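Local coordinates for protein deseasin MCP-01 (Pseudoalteromonas sp., PDB 3VV3) that degrades collagen as a calcium-binding serine protease of the subtilisin family, at residues N81-D86 with I153-G158; S68-I71 with I76-D79; A188-D193 with N219-S224; R42-G47 with A279-L284. All coordinates share one frame; numbering follows the deposited sequence.

Contact 1: residues N81-D86 with I153-G158; sequences NGYIDD and IDYMVG. With CA (calcium ion), chain C; CA (calcium ion), chain F.
D86 divides its carboxylate between a calcium ion and Y155. D86 OD1 binds the calcium at 2.3 Å. D86 OD2 points the other way and takes a short hydrogen bond, 2.6 Å, from Y155 OH on its anti lone pair. The bond lies at the edge of the tyrosine ring, near its plane, and the carboxylate is turned 70° from that ring. D86 OD2 also accepts from N81 ND2 at 3.0 Å, along a nearly straight N-H line (177°). This donor comes from the syn side, tilted out of the carboxylate plane. N81 OD1 binds the same calcium at 2.5 Å, which also holds the amide. Y83 gives that ion its backbone O. D77, D79, N81 and Y83 follow the spacing of an EF-hand-like calcium loop. E70 and D86 complete the site. Y155 reaches it from helix 146-161, with CG anti to the backbone N (chi1 171°). Its edge meets the face of Y83 in an offset T-shaped stack, with Y155 CD1 3.8 Å from Y83 CD2. I90 touches both rings, and W65 and V133 also pack on Y155. A phenylalanine in place of Y155 lacks the hydroxyl and would probably leave D86 OD2 without its anti-side donor and the calcium loop without its direct bond to the helix. A water accepts weakly from N81 ND2 and donates to Y155 O at 2.8 Å.

Contact 2: residues S68-I71 with I76-D79; sequences SGEI and IDND. With CA (calcium ion), chain F; CA (calcium ion), chain C.
E70 joins the two segments through two calcium ions, one on each carboxylate oxygen. E70 OE1 binds the first ion at 2.3 Å, together with the backbone O atoms of I71 and I76. E70 OE2 binds the second ion, also at 2.3 Å, together with D77 OD1 and D79 OD1. This is a two-calcium loop with a bridging glutamate. The ligands from D77 to Y83 are spaced as at the start of an EF-hand loop. D74 and D85 add to the first site, and N81, Y83 and D86 complete the second. The E70 chain bends at chi2 (-77°), which folds the carboxylate back between the ions. The two ions would probably offset the many acidic oxygens gathered here. E70 OE2 and D79 OD1 lie 3.3 Å apart, and their carboxylates are turned nearly at right angles (85°). Beyond the metal, D77 OD2 is met by G82 and D79 OD2 by N67. N78 also belongs to the first site. As modelled, N78 ND2 sits 2.2 Å from the calcium and bonds to E70 OE1. Amides normally bind calcium through oxygen, so the orientation of this amide, and that bond with it, is doubtful. N78 N makes only a weak bond to E70 OE2. Outside the metal sites the segments meet through G69 and I71. I71 CB and CG1 lie against N78 CG. G69 faces D79, and a CB on G69 would clash with D79 CB. A water donates to G69 O at 2.7 Å, and N78 CB lies 3.4 Å from that same oxygen.

Contact 3: residues A188-D193 with N219-S224; sequences ASEQAD and NDNVLS
The N221 amide lies against the E190 side chain, with N221 CG 3.6 Å from E190 CB. This is the close side of the contact. The amide is almost parallel to the E190 carboxylate, 13° between planes, and the two groups are stacked. N221 CG sits between its own backbone N and carbonyl carbon (chi1 64°), which turns the amide to the helix. N221 ND2 donates to S189 OG at 3.0 Å, with the oxygen in the amide plane but the N-H bent away from it (135°). The main polar partner of ND2 is I194 O, and S189 OG is also bonded to I186 O. The buried amide nitrogen ties the last turn of helix 180-191 to the chain that follows it. The helix ends in a Schellman motif, with D193 at positive phi. Helix 180-191 belongs to the beta-alpha-beta crossover between strands 166-171 and 195-199. N219 to V222 form a type I turn into the next strand, 222-228. An alanine in place of N221 would be likely to leave S189 OG and I194 O without their side-chain donor and to open a gap beside E190 CB. The other side opens to solvent at the exposed D220. Here E190 is extended and E190 OE2 comes 3.6 Å from D220 CB. E190 OE2 is 4.4 Å from D220 OD2, a like-charged pair. One water donates to both oxygens, at 2.7 Å to E190 OE2 and 2.6 Å to D220 OD2, and probably eases the repulsion. A second water donates to E190 OE1 and accepts from D220 N.

Contact 4: residues R42-G47 with A279-L284; sequences RDVVVG and AAALVL
V44 and V46 meet A281 with the same torsion. Each has CG1 anti to the backbone N, with chi1 at 175° in V44 and 180° in V46. In both, CG2 then lies anti to the carbonyl carbon. The two valines use different branches to reach the helix. V44 presents CG1, 3.7 Å from A281 CB and equally 3.7 Å from A281 O. V46 presents CG2, only 3.4 Å from A281 CB, which is tighter than usual for two methyl groups. The A281 methyl rests against both valines. V44, just before the strand, and V46, in it, both point toward the helix. Toward L284 the packing is looser. V44 CG2 lies 4.0 Å from L284 O, and V44 CG1 is 4.5 Å from L284 CB. This is helix packing on the start of strand 45-50, in the core of the subtilase alpha/beta fold. Strand 45-50 lies inside the parallel sheet, between strands 131-136 and 166-171, and helix 269-284 covers one face of it. The same helix reaches the neighbouring strand, where A280 and L284 touch V168. In subtilases this strand and this helix carry two members of the catalytic triad, the aspartate and the serine, so the contact probably joins two elements that support the active site. The residues packed here are plain structure. The side-chain contacts between the segments are apolar. They imply that this joint depends on close fit and exclusion of water.

In the fold
Following the chain from the N terminus, 42-47 comes first and pairs with 279-284 near the far end. Contact 4 thus joins the start of strand 45-50 to helix 269-284 and closes a loop that holds the other three contacts. Contact 2 closes first inside it, between neighbouring parts of the calcium loop. Contact 1 follows and ties that loop to helix 146-161. The two share both calcium ions. Contact 3 comes last and joins helix 180-191 to the turn before strand 222-228. Contacts 1, 2 and 3 are in series, and none cross. V157 packs on S189, linking contacts 1 and 3. M156 CE touches G47 CA, linking contacts 1 and 4.

Contact 1: residues N81-D86 with I153-G158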
loop_
_atom_site.group_PDB
_atom_site.type_symbol
_atom_site.label_atom_id
_atom_site.label_comp_id
_atom_site.label_asym_id
_atom_site.label_seq_id
_atom_site.Cartn_x
_atom_site.Cartn_y
_atom_site.Cartn_z
ATOM N N ASN A 81 -7.321 17.483 -28.057
ATOM C CA ASN A 81 -7.162 16.096 -27.641
ATOM C C ASN A 81 -8.225 15.641 -26.650
ATOM O O ASN A 81 -8.151 14.533 -26.105
ATOM C CB ASN A 81 -5.743 15.808 -27.129
ATOM C CG ASN A 81 -5.446 16.464 -25.794
ATOM O OD1 ASN A 81 -6.193 17.326 -25.321
ATOM N ND2 ASN A 81 -4.344 16.051 -25.176
ATOM N N GLY A 82 -9.222 16.492 -26.425
ATOM C CA GLY A 82 -10.379 16.095 -25.638
ATOM C C GLY A 82 -10.347 16.585 -24.203
ATOM O O GLY A 82 -11.322 16.431 -23.471
ATOM N N TYR A 83 -9.220 17.167 -23.801
ATOM C CA TYR A 83 -9.059 17.666 -22.439
ATOM C C TYR A 83 -8.647 19.125 -22.444
ATOM O O TYR A 83 -7.752 19.530 -23.173
ATOM C CB TYR A 83 -8.035 16.813 -21.665
ATOM C CG TYR A 83 -8.488 15.377 -21.580
ATOM C CD1 TYR A 83 -9.326 14.957 -20.557
ATOM C CD2 TYR A 83 -8.123 14.453 -22.550
ATOM C CE1 TYR A 83 -9.772 13.652 -20.494
ATOM C CE2 TYR A 83 -8.568 13.131 -22.493
ATOM C CZ TYR A 83 -9.387 12.746 -21.457
ATOM O OH TYR A 83 -9.843 11.447 -21.371
ATOM N N ILE A 84 -9.312 19.924 -21.630
ATOM C CA ILE A 84 -9.009 21.346 -21.576
ATOM C C ILE A 84 -7.825 21.660 -20.662
ATOM O O ILE A 84 -7.776 21.219 -19.515
ATOM C CB ILE A 84 -10.225 22.131 -21.077
ATOM C CG1 ILE A 84 -11.355 22.050 -22.108
ATOM C CG2 ILE A 84 -9.829 23.580 -20.757
ATOM C CD1 ILE A 84 -12.707 22.525 -21.568
ATOM N N ASP A 85 -6.868 22.426 -21.173
ATOM C CA ASP A 85 -5.791 22.955 -20.340
ATOM C C ASP A 85 -4.946 21.843 -19.708
ATOM O O ASP A 85 -4.461 21.993 -18.584
ATOM C CB ASP A 85 -6.352 23.899 -19.255
ATOM C CG ASP A 85 -6.843 25.229 -19.825
ATOM O OD1 ASP A 85 -6.600 25.482 -21.016
ATOM O OD2 ASP A 85 -7.464 26.024 -19.094
ATOM N N ASP A 86 -4.766 20.740 -20.435
ATOM C CA ASP A 86 -3.929 19.638 -19.955
ATOM C C ASP A 86 -2.444 19.947 -20.150
ATOM O O ASP A 86 -1.787 19.443 -21.060
ATOM C CB ASP A 86 -4.324 18.296 -20.589
ATOM C CG ASP A 86 -4.156 18.275 -22.091
ATOM O OD1 ASP A 86 -4.610 19.233 -22.746
ATOM O OD2 ASP A 86 -3.582 17.296 -22.610
ATOM N N ILE A 153 -4.632 5.315 -20.754
ATOM C CA ILE A 153 -3.837 4.706 -21.817
ATOM C C ILE A 153 -4.136 5.359 -23.168
ATOM O O ILE A 153 -3.220 5.736 -23.894
ATOM C CB ILE A 153 -4.034 3.176 -21.875
ATOM C CG1 ILE A 153 -3.603 2.552 -20.544
ATOM C CG2 ILE A 153 -3.248 2.577 -23.049
ATOM C CD1 ILE A 153 -4.105 1.137 -20.321
ATOM N N ASP A 154 -5.417 5.527 -23.478
ATOM C CA ASP A 154 -5.811 6.200 -24.713
ATOM C C ASP A 154 -5.222 7.614 -24.793
ATOM O O ASP A 154 -4.784 8.055 -25.861
ATOM C CB ASP A 154 -7.338 6.276 -24.823
ATOM C CG ASP A 154 -7.987 4.919 -25.078
ATOM O OD1 ASP A 154 -7.274 3.915 -25.294
ATOM O OD2 ASP A 154 -9.238 4.868 -25.063
ATOM N N TYR A 155 -5.229 8.330 -23.671
ATOM C CA TYR A 155 -4.689 9.696 -23.642
ATOM C C TYR A 155 -3.208 9.700 -23.984
ATOM O O TYR A 155 -2.745 10.500 -24.801
ATOM C CB TYR A 155 -4.899 10.328 -22.261
ATOM C CG TYR A 155 -4.196 11.655 -22.034
ATOM C CD1 TYR A 155 -4.722 12.839 -22.544
ATOM C CD2 TYR A 155 -3.037 11.733 -21.261
ATOM C CE1 TYR A 155 -4.092 14.062 -22.329
ATOM C CE2 TYR A 155 -2.401 12.961 -21.035
ATOM C CZ TYR A 155 -2.940 14.116 -21.572
ATOM O OH TYR A 155 -2.331 15.330 -21.349
ATOM N N MET A 156 -2.467 8.798 -23.351
ATOM C CA MET A 156 -1.030 8.693 -23.579
ATOM C C MET A 156 -0.729 8.290 -25.020
ATOM O O MET A 156 0.203 8.816 -25.642
ATOM C CB MET A 156 -0.414 7.675 -22.599
ATOM C CG MET A 156 -0.578 8.057 -21.123
ATOM S SD MET A 156 0.488 9.438 -20.641
ATOM C CE MET A 156 0.066 9.573 -18.902
ATOM N N VAL A 157 -1.499 7.343 -25.547
ATOM C CA VAL A 157 -1.315 6.917 -26.935
ATOM C C VAL A 157 -1.613 8.082 -27.874
ATOM O O VAL A 157 -0.908 8.283 -28.861
ATOM C CB VAL A 157 -2.192 5.714 -27.283
ATOM C CG1 VAL A 157 -2.120 5.409 -28.781
ATOM C CG2 VAL A 157 -1.761 4.500 -26.442
ATOM N N GLY A 158 -2.637 8.861 -27.542
ATOM C CA GLY A 158 -2.943 10.077 -28.285
ATOM C C GLY A 158 -1.753 11.029 -28.350
ATOM O O GLY A 158 -1.424 11.564 -29.412
HETATM CA CA CA C . -5.900 19.728 -24.606
HETATM CA CA CA F . -5.699 25.750 -23.216
HETATM O O HOH W 1 -3.929 12.813 -25.914
#

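Contact 2: residues S68-I71 with I76-D79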
loop_
_atom_site.group_PDB
_atom_site.type_symbol
_atom_site.label_atom_id
_atom_site.label_comp_id
_atom_site.label_asym_id
_atom_site.label_seq_id
_atom_site.Cartn_x
_atom_site.Cartn_y
_atom_site.Cartn_z
ATOM N N SER A 68 3.124 20.997 -25.340
ATOM C CA SER A 68 3.525 22.080 -26.238
ATOM C C SER A 68 2.333 22.615 -27.027
ATOM O O SER A 68 2.396 23.702 -27.598
ATOM C CB SER A 68 4.627 21.609 -27.189
ATOM O OG SER A 68 4.122 20.660 -28.107
ATOM N N GLY A 69 1.240 21.859 -27.032
ATOM C CA GLY A 69 0.061 22.233 -27.804
ATOM C C GLY A 69 -1.041 22.905 -27.002
ATOM O O GLY A 69 -2.109 23.207 -27.544
ATOM N N GLU A 70 -0.793 23.128 -25.714
ATOM C CA GLU A 70 -1.761 23.780 -24.840
ATOM C C GLU A 70 -1.325 25.161 -24.383
ATOM O O GLU A 70 -0.198 25.354 -23.906
ATOM C CB GLU A 70 -2.045 22.924 -23.595
ATOM C CG GLU A 70 -3.172 21.909 -23.766
ATOM C CD GLU A 70 -4.545 22.544 -23.696
ATOM O OE1 GLU A 70 -4.631 23.712 -23.289
ATOM O OE2 GLU A 70 -5.540 21.882 -24.024
ATOM N N ILE A 71 -2.230 26.122 -24.529
ATOM C CA ILE A 71 -2.094 27.410 -23.869
ATOM C C ILE A 71 -2.672 27.258 -22.473
ATOM O O ILE A 71 -3.848 26.953 -22.317
ATOM C CB ILE A 71 -2.882 28.500 -24.618
ATOM C CG1 ILE A 71 -2.346 28.641 -26.045
ATOM C CG2 ILE A 71 -2.821 29.811 -23.858
ATOM C CD1 ILE A 71 -3.008 29.759 -26.848
ATOM N N ILE A 76 -9.603 26.554 -23.025
ATOM C CA ILE A 76 -9.790 25.955 -24.339
ATOM C C ILE A 76 -8.887 24.734 -24.485
ATOM O O ILE A 76 -7.735 24.745 -24.045
ATOM C CB ILE A 76 -9.442 26.965 -25.450
ATOM C CG1 ILE A 76 -10.375 28.179 -25.354
ATOM C CG2 ILE A 76 -9.509 26.306 -26.836
ATOM C CD1 ILE A 76 -10.018 29.288 -26.324
ATOM N N ASP A 77 -9.422 23.687 -25.097
ATOM C CA ASP A 77 -8.642 22.512 -25.491
ATOM C C ASP A 77 -7.884 22.822 -26.790
ATOM O O ASP A 77 -8.312 22.403 -27.864
ATOM C CB ASP A 77 -9.609 21.327 -25.685
ATOM C CG ASP A 77 -8.934 20.078 -26.235
ATOM O OD1 ASP A 77 -7.693 20.003 -26.224
ATOM O OD2 ASP A 77 -9.659 19.173 -26.706
ATOM N N ASN A 78 -6.753 23.532 -26.697
ATOM C CA ASN A 78 -6.121 24.093 -27.909
ATOM C C ASN A 78 -5.631 23.042 -28.888
ATOM O O ASN A 78 -5.692 23.249 -30.103
ATOM C CB ASN A 78 -4.965 25.051 -27.591
ATOM C CG ASN A 78 -5.348 26.122 -26.602
ATOM O OD1 ASN A 78 -5.869 27.195 -26.961
ATOM N ND2 ASN A 78 -5.087 25.846 -25.345
ATOM N N ASP A 79 -5.143 21.916 -28.364
ATOM C CA ASP A 79 -4.621 20.857 -29.221
ATOM C C ASP A 79 -5.681 19.849 -29.651
ATOM O O ASP A 79 -5.388 18.920 -30.400
ATOM C CB ASP A 79 -3.384 20.167 -28.609
ATOM C CG ASP A 79 -3.642 19.584 -27.231
ATOM O OD1 ASP A 79 -4.584 20.039 -26.567
ATOM O OD2 ASP A 79 -2.887 18.682 -26.805
HETATM CA CA CA F . -5.699 25.750 -23.216
HETATM CA CA CA C . -5.900 19.728 -24.606
HETATM O O HOH W 2 -2.301 23.559 -30.248
#

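Contact 3: residues A188-D193 with N219-S224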
loop_
_atom_site.group_PDB
_atom_site.type_symbol
_atom_site.label_atom_id
_atom_site.label_comp_id
_atom_site.label_asym_id
_atom_site.label_seq_id
_atom_site.Cartn_x
_atom_site.Cartn_y
_atom_site.Cartn_z
ATOM N N ALA A 188 -3.322 -1.129 -28.664
ATOM C CA ALA A 188 -3.172 0.133 -29.378
ATOM C C ALA A 188 -1.872 0.817 -28.982
ATOM O O ALA A 188 -1.208 1.431 -29.818
ATOM C CB ALA A 188 -4.355 1.061 -29.131
ATOM N N SER A 189 -1.520 0.732 -27.698
ATOM C CA SER A 189 -0.267 1.310 -27.244
ATOM C C SER A 189 0.921 0.605 -27.915
ATOM O O SER A 189 1.929 1.246 -28.235
ATOM C CB SER A 189 -0.152 1.289 -25.710
ATOM O OG SER A 189 0.131 -0.009 -25.227
ATOM N N GLU A 190 0.806 -0.701 -28.146
ATOM C CA GLU A 190 1.876 -1.416 -28.840
ATOM C C GLU A 190 2.054 -0.894 -30.259
ATOM O O GLU A 190 3.177 -0.727 -30.725
ATOM C CB GLU A 190 1.639 -2.933 -28.874
ATOM C CG GLU A 190 2.830 -3.673 -29.499
ATOM C CD GLU A 190 2.703 -5.185 -29.469
ATOM O OE1 GLU A 190 1.638 -5.697 -29.068
ATOM O OE2 GLU A 190 3.684 -5.863 -29.858
ATOM N N GLN A 191 0.953 -0.637 -30.956
ATOM C CA GLN A 191 1.068 -0.153 -32.329
ATOM C C GLN A 191 1.716 1.236 -32.347
ATOM O O GLN A 191 2.316 1.634 -33.348
ATOM C CB GLN A 191 -0.294 -0.137 -33.048
ATOM C CG GLN A 191 -1.146 -1.401 -32.868
ATOM C CD GLN A 191 -0.379 -2.703 -33.081
ATOM O OE1 GLN A 191 0.225 -2.927 -34.134
ATOM N NE2 GLN A 191 -0.418 -3.584 -32.077
ATOM N N ALA A 192 1.608 1.956 -31.229
ATOM C CA ALA A 192 2.212 3.285 -31.090
ATOM C C ALA A 192 3.657 3.255 -30.578
ATOM O O ALA A 192 4.256 4.306 -30.325
ATOM C CB ALA A 192 1.349 4.168 -30.183
ATOM N N ASP A 193 4.204 2.053 -30.417
ATOM C CA ASP A 193 5.586 1.837 -29.962
ATOM C C ASP A 193 5.814 2.221 -28.505
ATOM O O ASP A 193 6.849 2.793 -28.154
ATOM C CB ASP A 193 6.594 2.549 -30.875
ATOM C CG ASP A 193 6.468 2.117 -32.333
ATOM O OD1 ASP A 193 6.359 0.903 -32.594
ATOM O OD2 ASP A 193 6.480 3.002 -33.218
ATOM N N ASN A 219 -0.005 -9.392 -24.026
ATOM C CA ASN A 219 0.485 -8.410 -24.980
ATOM C C ASN A 219 2.014 -8.347 -24.958
ATOM O O ASN A 219 2.629 -8.293 -23.891
ATOM C CB ASN A 219 -0.116 -7.036 -24.664
ATOM C CG ASN A 219 -1.635 -7.015 -24.782
ATOM O OD1 ASN A 219 -2.183 -6.307 -25.627
ATOM N ND2 ASN A 219 -2.319 -7.785 -23.945
ATOM N N ASP A 220 2.638 -8.363 -26.132
ATOM C CA ASP A 220 4.101 -8.385 -26.186
ATOM C C ASP A 220 4.789 -7.159 -25.569
ATOM O O ASP A 220 5.943 -7.246 -25.142
ATOM C CB ASP A 220 4.596 -8.590 -27.618
ATOM C CG ASP A 220 4.391 -10.010 -28.113
ATOM O OD1 ASP A 220 4.457 -10.953 -27.290
ATOM O OD2 ASP A 220 4.176 -10.184 -29.333
ATOM N N ASN A 221 4.102 -6.019 -25.526
ATOM C CA ASN A 221 4.732 -4.803 -24.999
ATOM C C ASN A 221 4.550 -4.636 -23.489
ATOM O O ASN A 221 4.987 -3.643 -22.910
ATOM C CB ASN A 221 4.222 -3.553 -25.722
ATOM C CG ASN A 221 2.742 -3.328 -25.504
ATOM O OD1 ASN A 221 1.963 -4.282 -25.440
ATOM N ND2 ASN A 221 2.342 -2.065 -25.391
ATOM N N VAL A 222 3.899 -5.601 -22.852
ATOM C CA VAL A 222 3.779 -5.580 -21.396
ATOM C C VAL A 222 5.055 -6.135 -20.768
ATOM O O VAL A 222 5.497 -7.230 -21.117
ATOM C CB VAL A 222 2.555 -6.401 -20.915
ATOM C CG1 VAL A 222 2.580 -6.596 -19.402
ATOM C CG2 VAL A 222 1.246 -5.731 -21.362
ATOM N N LEU A 223 5.652 -5.371 -19.856
ATOM C CA LEU A 223 6.848 -5.811 -19.154
ATOM C C LEU A 223 6.497 -5.870 -17.667
ATOM O O LEU A 223 6.257 -4.845 -17.045
ATOM C CB LEU A 223 8.009 -4.854 -19.438
ATOM C CG LEU A 223 9.326 -5.028 -18.669
ATOM C CD1 LEU A 223 9.848 -6.455 -18.762
ATOM C CD2 LEU A 223 10.368 -4.037 -19.168
ATOM N N SER A 224 6.428 -7.087 -17.126
ATOM C CA SER A 224 5.883 -7.336 -15.788
ATOM C C SER A 224 7.000 -7.496 -14.784
ATOM O O SER A 224 7.908 -8.309 -14.987
ATOM C CB SER A 224 5.020 -8.612 -15.765
ATOM O OG SER A 224 3.901 -8.478 -16.610
HETATM O O HOH W 3 1.122 -8.294 -28.540
HETATM O O HOH W 4 3.539 -8.285 -31.064
#

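Contact 4: residues R42-G47 with A279-L284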
loop_
_atom_site.group_PDB
_atom_site.type_symbol
_atom_site.label_atom_id
_atom_site.label_comp_id
_atom_site.label_asym_id
_atom_site.label_seq_id
_atom_site.Cartn_x
_atom_site.Cartn_y
_atom_site.Cartn_z
ATOM N N ARG A 42 15.218 15.473 -21.071
ATOM C CA ARG A 42 13.863 16.012 -20.998
ATOM C C ARG A 42 13.078 15.674 -22.266
ATOM O O ARG A 42 11.853 15.726 -22.275
ATOM C CB ARG A 42 13.887 17.534 -20.799
ATOM C CG ARG A 42 14.139 17.995 -19.370
ATOM C CD ARG A 42 12.834 18.173 -18.612
ATOM N NE ARG A 42 11.839 18.929 -19.375
ATOM C CZ ARG A 42 10.644 19.282 -18.902
ATOM N NH1 ARG A 42 10.305 18.962 -17.661
ATOM N NH2 ARG A 42 9.789 19.961 -19.660
ATOM N N ASP A 43 13.782 15.346 -23.345
ATOM C CA ASP A 43 13.107 14.991 -24.591
ATOM C C ASP A 43 12.454 13.614 -24.557
ATOM O O ASP A 43 11.631 13.297 -25.419
ATOM C CB ASP A 43 14.062 15.072 -25.775
ATOM C CG ASP A 43 14.201 16.482 -26.304
ATOM O OD1 ASP A 43 13.377 17.348 -25.933
ATOM O OD2 ASP A 43 15.119 16.718 -27.102
ATOM N N VAL A 44 12.822 12.803 -23.567
ATOM C CA VAL A 44 12.186 11.500 -23.368
ATOM C C VAL A 44 11.001 11.667 -22.425
ATOM O O VAL A 44 11.148 12.209 -21.337
ATOM C CB VAL A 44 13.183 10.477 -22.770
ATOM C CG1 VAL A 44 12.478 9.154 -22.454
ATOM C CG2 VAL A 44 14.340 10.240 -23.724
ATOM N N VAL A 45 9.826 11.208 -22.844
ATOM C CA VAL A 45 8.621 11.426 -22.062
ATOM C C VAL A 45 8.123 10.103 -21.496
ATOM O O VAL A 45 8.025 9.116 -22.211
ATOM C CB VAL A 45 7.518 12.086 -22.915
ATOM C CG1 VAL A 45 6.321 12.437 -22.049
ATOM C CG2 VAL A 45 8.071 13.330 -23.607
ATOM N N VAL A 46 7.837 10.090 -20.199
ATOM C CA VAL A 46 7.308 8.899 -19.549
ATOM C C VAL A 46 5.938 9.213 -18.963
ATOM O O VAL A 46 5.768 10.216 -18.275
ATOM C CB VAL A 46 8.228 8.423 -18.406
ATOM C CG1 VAL A 46 7.642 7.183 -17.738
ATOM C CG2 VAL A 46 9.623 8.117 -18.931
ATOM N N GLY A 47 4.961 8.352 -19.222
ATOM C CA GLY A 47 3.635 8.542 -18.662
ATOM C C GLY A 47 3.461 7.747 -17.383
ATOM O O GLY A 47 3.840 6.577 -17.321
ATOM N N ALA A 279 14.534 3.097 -16.106
ATOM C CA ALA A 279 15.622 2.527 -16.889
ATOM C C ALA A 279 15.294 2.523 -18.387
ATOM O O ALA A 279 16.161 2.798 -19.215
ATOM C CB ALA A 279 15.975 1.125 -16.405
ATOM N N ALA A 280 14.042 2.221 -18.728
ATOM C CA ALA A 280 13.626 2.232 -20.126
ATOM C C ALA A 280 13.814 3.625 -20.707
ATOM O O ALA A 280 14.344 3.778 -21.815
ATOM C CB ALA A 280 12.167 1.777 -20.275
ATOM N N ALA A 281 13.374 4.641 -19.969
ATOM C CA ALA A 281 13.533 6.025 -20.422
ATOM C C ALA A 281 15.008 6.394 -20.584
ATOM O O ALA A 281 15.379 7.085 -21.537
ATOM C CB ALA A 281 12.837 6.988 -19.475
ATOM N N LEU A 282 15.847 5.941 -19.653
ATOM C CA LEU A 282 17.283 6.220 -19.741
ATOM C C LEU A 282 17.903 5.578 -20.983
ATOM O O LEU A 282 18.705 6.204 -21.688
ATOM C CB LEU A 282 18.019 5.766 -18.467
ATOM C CG LEU A 282 19.431 6.352 -18.305
ATOM C CD1 LEU A 282 19.355 7.876 -18.312
ATOM C CD2 LEU A 282 20.079 5.872 -17.017
ATOM N N VAL A 283 17.516 4.338 -21.264
ATOM C CA VAL A 283 17.963 3.646 -22.469
ATOM C C VAL A 283 17.574 4.442 -23.723
ATOM O O VAL A 283 18.369 4.594 -24.646
ATOM C CB VAL A 283 17.377 2.218 -22.557
ATOM C CG1 VAL A 283 17.603 1.628 -23.942
ATOM C CG2 VAL A 283 17.984 1.309 -21.473
ATOM N N LEU A 284 16.349 4.957 -23.743
ATOM C CA LEU A 284 15.860 5.682 -24.915
ATOM C C LEU A 284 16.538 7.043 -25.064
ATOM O O LEU A 284 16.396 7.703 -26.096
ATOM C CB LEU A 284 14.343 5.840 -24.851
ATOM C CG LEU A 284 13.534 4.561 -25.078
ATOM C CD1 LEU A 284 12.060 4.792 -24.715
ATOM C CD2 LEU A 284 13.663 4.107 -26.522
#